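Local atomic coordinates of CRISPR-associated protein Cse2 (Thermus thermophilus, PDB entry 2ZCA), a protein that belongs to the CasB/Cse2 family of type I-E CRISPR systems and probably takes part in adaptive immunity against viruses and other mobile genetic elements. Residues 11-14 / 15-19; 31-35 / 36-40; 54-57 / 58-62. One frame throughout, in Å; residues are numbered along the deposited sequence.

How the contacts relate
The three contacts are local and follow one another along this all-helical chain. Contact 1 covers the last turn of helix 3-15 and the loop leading to helix 20-29; contact 2 is a turn in the loop between helices 20-29 and 42-49; contact 3 opens helix 56-71. Helix 56-71 ties them together: residues further along it pack on Leu11 and Leu31, and Pro35 CB lies 3.5 Å from Glu60 O, where contacts 2 and 3 touch. The centres of contacts 2 and 3 are about 13 Å apart, whereas that of contact 1 is about 20 and 22 Å from them. Contacts 1 and 2 thus send side chains onto helix 56-71, whose first turns form contact 3.

Contact 1: 11-14 / 15-19; sequences LKRL and QGQKA
Gln15 continues the helical ladder of Leu11: Gln15 N donates to Leu11 O across 2.9 Å, close to straight at 160°. Its CG stands anti to the backbone N (chi1 178°) and the chain beyond is extended, which carries the side-chain amide out alongside the Lys12 side chain, both pointing the same way. The long, uncharged Gln15 side chain suits this place because it can donate and accept at once: NE2 gives a hydrogen bond to Asp73 O, and OE1 has a weak one with Tyr69 OH. Lys12 bends at chi2, and its ammonium group is hydrogen-bonded to Gly74 O, beyond the two segments.

At Gly16 the ladder frays. Gly16 N lies 3.2 Å from Lys12 O and 3.1 Å from Arg13 O, both weak bonds, so neither an i to i-4 nor an i to i-3 bond is fully made. The residue is exposed, and it is at its backbone that the regular helical bonding weakens.

Gln17 tightens the turn again. Gln17 N reaches Leu14 O at 2.9 Å. Its CB points back at the helix, and its CG packs 3.3 Å from Arg13 O; NE2 adds a weak, 3.4 Å bond to that same oxygen. Here NE2 also rests against the aliphatic part of the extended Arg13 chain, 3.6 Å from CG, with the amide and guanidinium planes turned 51° apart. A glutamine thus helps cover a carbonyl at the end of the helix while staying in solvent on the exposed side.

Leu11 and Leu14 face inward. Both pack on Phe27 of helix 20-29, Leu14 also on Ala23, and Leu11 reaches Ala66 and Tyr69 of helix 56-71.

Contact 2: 31-35 / 36-40; sequences LAFPP and GAYPR
A type II beta turn runs from Pro34 to Ala37 and reverses the chain in the loop between helices 20-29 and 42-49. Its closing hydrogen bond goes from Ala37 N to Pro34 O and is 3.0 Å long.

The sequence suits the turn closely. Pro35 takes the second position, where its ring holds phi near the required value and where no N-H is needed. Gly36 takes the third, with a positive phi of 79°, a left-handed conformation that residues with a CB adopt only at some cost; here a CB would also collide with Pro35 O. Ala37 CB lies 3.2 Å from Pro34 O, and this methyl group also touches the Pro34 ring at CD, so the two ends of the turn are packed as well as bonded. Pro35 turns its ring inward, onto Leu64 of helix 56-71 and Ala112 of helix 111-121, and so joins the turn to both helices.

Phe33 and Tyr38 flank the turn as an aromatic pair on the surface, and both residues have extended backbone angles. As flat, largely apolar groups, the two rings can cover one another where the chain doubles back. Tyr38 has CG anti to its own N (chi1 -174°), which swings its ring back toward Phe33. The planes are inclined by 30° and strongly offset, with ring centroids 5.0 Å apart. Contact is therefore made by one side of the tyrosine ring: Tyr38 CD1 lies over one face of Phe33, toward its rim, 3.6 Å from both Phe33 CD1 and CE1.

Contact 3: 54-57 / 58-62; sequences WRQE and EREAH
The backbone enters helix 56-71 at the N-cap residue Arg55, where Arg55 O accepts Arg59 N at 3.0 Å, while Gln56 O takes Glu60 N. Glu58 reaches back to the start: OE1 accepts Arg55 N at 2.9 Å on its anti lone pair, one half of a capping box. Its carboxylate also meets the edge of Trp54 and makes a long salt bridge with Arg55 NE. Arg55 NH2 has a closer one, 2.9 Å, to Glu57 OE2.

Arg59 bends at chi3 and grips Gln56 OE1 side-on, NE and NH2 each 2.9 Å away. Gln56 NE2 in turn donates almost straight (170°) to Glu60 OE2, so this amide links an arginine and a glutamate. On the buried side, His62 points its CE1–NE2 edge at the face of Trp54 in a T-shaped pair, CE1 3.7 Å from Trp54 CH2, with Leu49 of helix 42-49 packed on both side chains.

His62 ND1 donates to Glu58 O (2.8 Å), which places a proton on ND1 and fixes the ring's rotation. The acidic side chains of this first turn probably interact favourably with the positive end of the helix dipole.

Contact 1: 11-14 / 15-19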
loop_
_atom_site.group_PDB
_atom_site.type_symbol
_atom_site.label_atom_id
_atom_site.label_comp_id
_atom_site.label_asym_id
_atom_site.label_seq_id
_atom_site.Cartn_x
_atom_site.Cartn_y
_atom_site.Cartn_z
ATOM N N LEU A 11 -1.797 -6.172 -10.921
ATOM C CA LEU A 11 -3.098 -5.944 -10.305
ATOM C C LEU A 11 -4.107 -5.426 -11.326
ATOM O O LEU A 11 -5.257 -5.858 -11.335
ATOM C CB LEU A 11 -2.969 -4.961 -9.137
ATOM C CG LEU A 11 -2.151 -5.505 -7.959
ATOM C CD1 LEU A 11 -1.958 -4.418 -6.905
ATOM C CD2 LEU A 11 -2.863 -6.708 -7.358
ATOM N N LYS A 12 -3.677 -4.509 -12.191
ATOM C CA LYS A 12 -4.565 -3.959 -13.214
ATOM C C LYS A 12 -5.011 -5.042 -14.192
ATOM O O LYS A 12 -6.152 -5.040 -14.660
ATOM C CB LYS A 12 -3.869 -2.823 -13.974
ATOM C CG LYS A 12 -3.836 -1.511 -13.210
ATOM C CD LYS A 12 -5.251 -1.005 -12.980
ATOM C CE LYS A 12 -5.283 0.215 -12.078
ATOM N NZ LYS A 12 -6.684 0.661 -11.847
ATOM N N ARG A 13 -4.108 -5.966 -14.500
ATOM C CA ARG A 13 -4.426 -7.060 -15.410
ATOM C C ARG A 13 -5.473 -7.961 -14.751
ATOM O O ARG A 13 -6.422 -8.406 -15.401
ATOM C CB ARG A 13 -3.165 -7.863 -15.728
ATOM C CG ARG A 13 -3.395 -9.043 -16.650
ATOM C CD ARG A 13 -2.098 -9.791 -16.925
ATOM N NE ARG A 13 -2.303 -10.918 -17.831
ATOM C CZ ARG A 13 -1.339 -11.741 -18.233
ATOM N NH1 ARG A 13 -0.094 -11.564 -17.808
ATOM N NH2 ARG A 13 -1.619 -12.738 -19.062
ATOM N N LEU A 14 -5.292 -8.217 -13.456
ATOM C CA LEU A 14 -6.211 -9.047 -12.684
ATOM C C LEU A 14 -7.595 -8.413 -12.643
ATOM O O LEU A 14 -8.608 -9.087 -12.826
ATOM C CB LEU A 14 -5.710 -9.202 -11.245
ATOM C CG LEU A 14 -5.415 -10.589 -10.676
ATOM C CD1 LEU A 14 -5.072 -10.447 -9.197
ATOM C CD2 LEU A 14 -6.613 -11.503 -10.851
ATOM N N GLN A 15 -7.631 -7.109 -12.386
ATOM C CA GLN A 15 -8.890 -6.388 -12.307
ATOM C C GLN A 15 -9.630 -6.406 -13.642
ATOM O O GLN A 15 -10.848 -6.229 -13.690
ATOM C CB GLN A 15 -8.635 -4.948 -11.849
ATOM C CG GLN A 15 -9.883 -4.080 -11.777
ATOM C CD GLN A 15 -9.717 -2.901 -10.838
ATOM O OE1 GLN A 15 -8.619 -2.360 -10.688
ATOM N NE2 GLN A 15 -10.813 -2.489 -10.207
ATOM N N GLY A 16 -8.890 -6.634 -14.724
ATOM C CA GLY A 16 -9.508 -6.679 -16.038
ATOM C C GLY A 16 -9.998 -8.068 -16.409
ATOM O O GLY A 16 -10.640 -8.253 -17.444
ATOM N N GLN A 17 -9.694 -9.047 -15.560
ATOM C CA GLN A 17 -10.092 -10.434 -15.792
ATOM C C GLN A 17 -11.375 -10.789 -15.049
ATOM O O GLN A 17 -11.768 -10.105 -14.104
ATOM C CB GLN A 17 -8.985 -11.388 -15.338
ATOM C CG GLN A 17 -7.709 -11.315 -16.145
ATOM C CD GLN A 17 -6.626 -12.207 -15.575
ATOM O OE1 GLN A 17 -6.849 -13.393 -15.332
ATOM N NE2 GLN A 17 -5.444 -11.642 -15.361
ATOM N N LYS A 18 -12.016 -11.873 -15.474
ATOM C CA LYS A 18 -13.252 -12.318 -14.849
ATOM C C LYS A 18 -12.989 -12.773 -13.417
ATOM O O LYS A 18 -13.893 -12.797 -12.584
ATOM C CB LYS A 18 -13.872 -13.467 -15.654
ATOM C CG LYS A 18 -15.200 -13.966 -15.094
ATOM C CD LYS A 18 -15.829 -15.042 -15.971
ATOM C CE LYS A 18 -14.986 -16.306 -16.013
ATOM N NZ LYS A 18 -15.650 -17.372 -16.815
ATOM N N ALA A 19 -11.741 -13.129 -13.132
ATOM C CA ALA A 19 -11.372 -13.583 -11.800
ATOM C C ALA A 19 -11.249 -12.427 -10.808
ATOM O O ALA A 19 -10.991 -12.648 -9.625
ATOM C CB ALA A 19 -10.055 -14.357 -11.859
#

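Contact 2: 31-35 / 36-40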
loop_
_atom_site.group_PDB
_atom_site.type_symbol
_atom_site.label_atom_id
_atom_site.label_comp_id
_atom_site.label_asym_id
_atom_site.label_seq_id
_atom_site.Cartn_x
_atom_site.Cartn_y
_atom_site.Cartn_z
ATOM N N LEU A 31 -7.531 -7.953 4.696
ATOM C CA LEU A 31 -7.229 -6.822 5.572
ATOM C C LEU A 31 -7.494 -7.148 7.036
ATOM O O LEU A 31 -6.998 -6.464 7.932
ATOM C CB LEU A 31 -8.030 -5.584 5.161
ATOM C CG LEU A 31 -7.467 -4.766 3.995
ATOM C CD1 LEU A 31 -8.342 -3.544 3.778
ATOM C CD2 LEU A 31 -6.027 -4.334 4.295
ATOM N N ALA A 32 -8.265 -8.203 7.279
ATOM C CA ALA A 32 -8.585 -8.612 8.643
ATOM C C ALA A 32 -7.452 -9.429 9.261
ATOM O O ALA A 32 -7.463 -9.708 10.462
ATOM C CB ALA A 32 -9.880 -9.429 8.653
ATOM N N PHE A 33 -6.478 -9.810 8.439
ATOM C CA PHE A 33 -5.354 -10.620 8.907
ATOM C C PHE A 33 -4.005 -9.999 8.561
ATOM O O PHE A 33 -3.915 -9.101 7.723
ATOM C CB PHE A 33 -5.409 -12.018 8.276
ATOM C CG PHE A 33 -6.754 -12.673 8.360
ATOM C CD1 PHE A 33 -7.801 -12.252 7.547
ATOM C CD2 PHE A 33 -6.980 -13.706 9.263
ATOM C CE1 PHE A 33 -9.057 -12.847 7.633
ATOM C CE2 PHE A 33 -8.236 -14.309 9.356
ATOM C CZ PHE A 33 -9.273 -13.878 8.540
ATOM N N PRO A 34 -2.930 -10.481 9.202
ATOM C CA PRO A 34 -1.608 -9.929 8.903
ATOM C C PRO A 34 -1.307 -10.190 7.428
ATOM O O PRO A 34 -1.710 -11.219 6.878
ATOM C CB PRO A 34 -0.682 -10.724 9.823
ATOM C CG PRO A 34 -1.588 -11.103 10.983
ATOM C CD PRO A 34 -2.849 -11.503 10.262
ATOM N N PRO A 35 -0.608 -9.258 6.766
ATOM C CA PRO A 35 -0.266 -9.413 5.351
ATOM C C PRO A 35 0.458 -10.731 5.103
ATOM O O PRO A 35 1.378 -11.087 5.837
ATOM C CB PRO A 35 0.639 -8.211 5.082
ATOM C CG PRO A 35 0.117 -7.181 6.034
ATOM C CD PRO A 35 -0.113 -7.973 7.292
ATOM N N GLY A 36 0.036 -11.447 4.068
ATOM C CA GLY A 36 0.671 -12.711 3.737
ATOM C C GLY A 36 0.223 -13.870 4.600
ATOM O O GLY A 36 0.777 -14.965 4.500
ATOM N N ALA A 37 -0.780 -13.642 5.441
ATOM C CA ALA A 37 -1.281 -14.693 6.318
ATOM C C ALA A 37 -2.732 -15.066 6.029
ATOM O O ALA A 37 -3.419 -15.594 6.898
ATOM C CB ALA A 37 -1.131 -14.267 7.776
ATOM N N TYR A 38 -3.202 -14.781 4.815
ATOM C CA TYR A 38 -4.573 -15.112 4.429
ATOM C C TYR A 38 -4.472 -16.032 3.206
ATOM O O TYR A 38 -4.196 -15.582 2.095
ATOM C CB TYR A 38 -5.369 -13.841 4.090
ATOM C CG TYR A 38 -6.836 -14.107 3.823
ATOM C CD1 TYR A 38 -7.666 -14.611 4.825
ATOM C CD2 TYR A 38 -7.383 -13.911 2.554
ATOM C CE1 TYR A 38 -9.004 -14.920 4.566
ATOM C CE2 TYR A 38 -8.721 -14.217 2.287
ATOM C CZ TYR A 38 -9.521 -14.722 3.298
ATOM O OH TYR A 38 -10.839 -15.037 3.038
ATOM N N PRO A 39 -4.688 -17.342 3.405
ATOM C CA PRO A 39 -4.609 -18.333 2.328
ATOM C C PRO A 39 -5.282 -18.017 0.999
ATOM O O PRO A 39 -4.662 -18.168 -0.052
ATOM C CB PRO A 39 -5.187 -19.587 2.979
ATOM C CG PRO A 39 -4.724 -19.453 4.393
ATOM C CD PRO A 39 -5.042 -17.995 4.680
ATOM N N ARG A 40 -6.535 -17.574 1.025
ATOM C CA ARG A 40 -7.239 -17.310 -0.230
ATOM C C ARG A 40 -6.653 -16.217 -1.128
ATOM O O ARG A 40 -6.947 -16.168 -2.322
ATOM C CB ARG A 40 -8.719 -17.032 0.046
ATOM C CG ARG A 40 -9.455 -18.220 0.664
ATOM C CD ARG A 40 -9.363 -19.482 -0.202
ATOM N NE ARG A 40 -9.882 -20.659 0.497
ATOM C CZ ARG A 40 -9.960 -21.883 -0.024
ATOM N NH1 ARG A 40 -9.555 -22.113 -1.266
ATOM N NH2 ARG A 40 -10.441 -22.883 0.707
#

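Contact 3: 54-57 / 58-62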
loop_
_atom_site.group_PDB
_atom_site.type_symbol
_atom_site.label_atom_id
_atom_site.label_comp_id
_atom_site.label_asym_id
_atom_site.label_seq_id
_atom_site.Cartn_x
_atom_site.Cartn_y
_atom_site.Cartn_z
ATOM N N TRP A 54 12.413 -12.766 -3.444
ATOM C CA TRP A 54 12.026 -11.879 -2.350
ATOM C C TRP A 54 12.244 -12.426 -0.950
ATOM O O TRP A 54 12.306 -13.636 -0.739
ATOM C CB TRP A 54 10.543 -11.522 -2.465
ATOM C CG TRP A 54 10.127 -11.015 -3.798
ATOM C CD1 TRP A 54 9.553 -11.732 -4.809
ATOM C CD2 TRP A 54 10.240 -9.672 -4.268
ATOM N NE1 TRP A 54 9.297 -10.913 -5.882
ATOM C CE2 TRP A 54 9.710 -9.641 -5.576
ATOM C CE3 TRP A 54 10.739 -8.486 -3.711
ATOM C CZ2 TRP A 54 9.663 -8.472 -6.338
ATOM C CZ3 TRP A 54 10.691 -7.323 -4.469
ATOM C CH2 TRP A 54 10.158 -7.326 -5.766
ATOM N N ARG A 55 12.355 -11.509 0.005
ATOM C CA ARG A 55 12.491 -11.869 1.408
ATOM C C ARG A 55 11.052 -11.845 1.916
ATOM O O ARG A 55 10.189 -11.216 1.300
ATOM C CB ARG A 55 13.320 -10.831 2.161
ATOM C CG ARG A 55 14.774 -10.732 1.723
ATOM C CD ARG A 55 15.481 -9.626 2.489
ATOM N NE ARG A 55 14.780 -8.354 2.334
ATOM C CZ ARG A 55 15.119 -7.226 2.948
ATOM N NH1 ARG A 55 16.160 -7.203 3.771
ATOM N NH2 ARG A 55 14.414 -6.120 2.739
ATOM N N GLN A 56 10.784 -12.522 3.026
ATOM C CA GLN A 56 9.428 -12.566 3.567
ATOM C C GLN A 56 8.801 -11.181 3.750
ATOM O O GLN A 56 7.653 -10.966 3.364
ATOM C CB GLN A 56 9.417 -13.329 4.899
ATOM C CG GLN A 56 8.034 -13.500 5.535
ATOM C CD GLN A 56 7.016 -14.141 4.600
ATOM O OE1 GLN A 56 7.368 -14.916 3.709
ATOM N NE2 GLN A 56 5.740 -13.829 4.814
ATOM N N GLU A 57 9.547 -10.243 4.334
ATOM C CA GLU A 57 9.021 -8.893 4.553
ATOM C C GLU A 57 8.592 -8.244 3.239
ATOM O O GLU A 57 7.637 -7.466 3.202
ATOM C CB GLU A 57 10.066 -7.995 5.238
ATOM C CG GLU A 57 11.229 -7.575 4.340
ATOM C CD GLU A 57 12.109 -6.503 4.969
ATOM O OE1 GLU A 57 12.700 -6.767 6.038
ATOM O OE2 GLU A 57 12.209 -5.395 4.393
ATOM N N GLU A 58 9.307 -8.557 2.163
ATOM C CA GLU A 58 8.982 -7.995 0.858
ATOM C C GLU A 58 7.726 -8.648 0.283
ATOM O O GLU A 58 6.932 -7.989 -0.385
ATOM C CB GLU A 58 10.165 -8.168 -0.097
ATOM C CG GLU A 58 11.426 -7.465 0.385
ATOM C CD GLU A 58 12.597 -7.649 -0.558
ATOM O OE1 GLU A 58 12.965 -8.809 -0.836
ATOM O OE2 GLU A 58 13.153 -6.628 -1.020
ATOM N N ARG A 59 7.550 -9.945 0.524
ATOM C CA ARG A 59 6.347 -10.615 0.039
ATOM C C ARG A 59 5.151 -9.985 0.754
ATOM O O ARG A 59 4.134 -9.670 0.137
ATOM C CB ARG A 59 6.387 -12.119 0.345
ATOM C CG ARG A 59 7.372 -12.915 -0.501
ATOM C CD ARG A 59 7.166 -14.421 -0.317
ATOM N NE ARG A 59 7.810 -14.922 0.891
ATOM C CZ ARG A 59 9.088 -15.282 0.963
ATOM N NH1 ARG A 59 9.863 -15.205 -0.108
ATOM N NH2 ARG A 59 9.594 -15.710 2.109
ATOM N N GLU A 60 5.291 -9.793 2.062
ATOM C CA GLU A 60 4.218 -9.207 2.859
ATOM C C GLU A 60 3.854 -7.811 2.349
ATOM O O GLU A 60 2.685 -7.423 2.366
ATOM C CB GLU A 60 4.631 -9.169 4.331
ATOM C CG GLU A 60 5.004 -10.552 4.858
ATOM C CD GLU A 60 5.458 -10.548 6.304
ATOM O OE1 GLU A 60 6.061 -9.547 6.738
ATOM O OE2 GLU A 60 5.232 -11.559 7.002
ATOM N N ALA A 61 4.848 -7.066 1.875
ATOM C CA ALA A 61 4.587 -5.726 1.347
ATOM C C ALA A 61 3.648 -5.835 0.150
ATOM O O ALA A 61 2.712 -5.048 0.012
ATOM C CB ALA A 61 5.890 -5.053 0.931
ATOM N N HIS A 62 3.898 -6.814 -0.719
ATOM C CA HIS A 62 3.047 -7.008 -1.890
ATOM C C HIS A 62 1.619 -7.365 -1.480
ATOM O O HIS A 62 0.653 -6.845 -2.043
ATOM C CB HIS A 62 3.600 -8.115 -2.794
ATOM C CG HIS A 62 4.821 -7.722 -3.566
ATOM N ND1 HIS A 62 6.067 -7.613 -2.989
ATOM C CD2 HIS A 62 4.992 -7.444 -4.882
ATOM C CE1 HIS A 62 6.954 -7.291 -3.914
ATOM N NE2 HIS A 62 6.328 -7.183 -5.072
#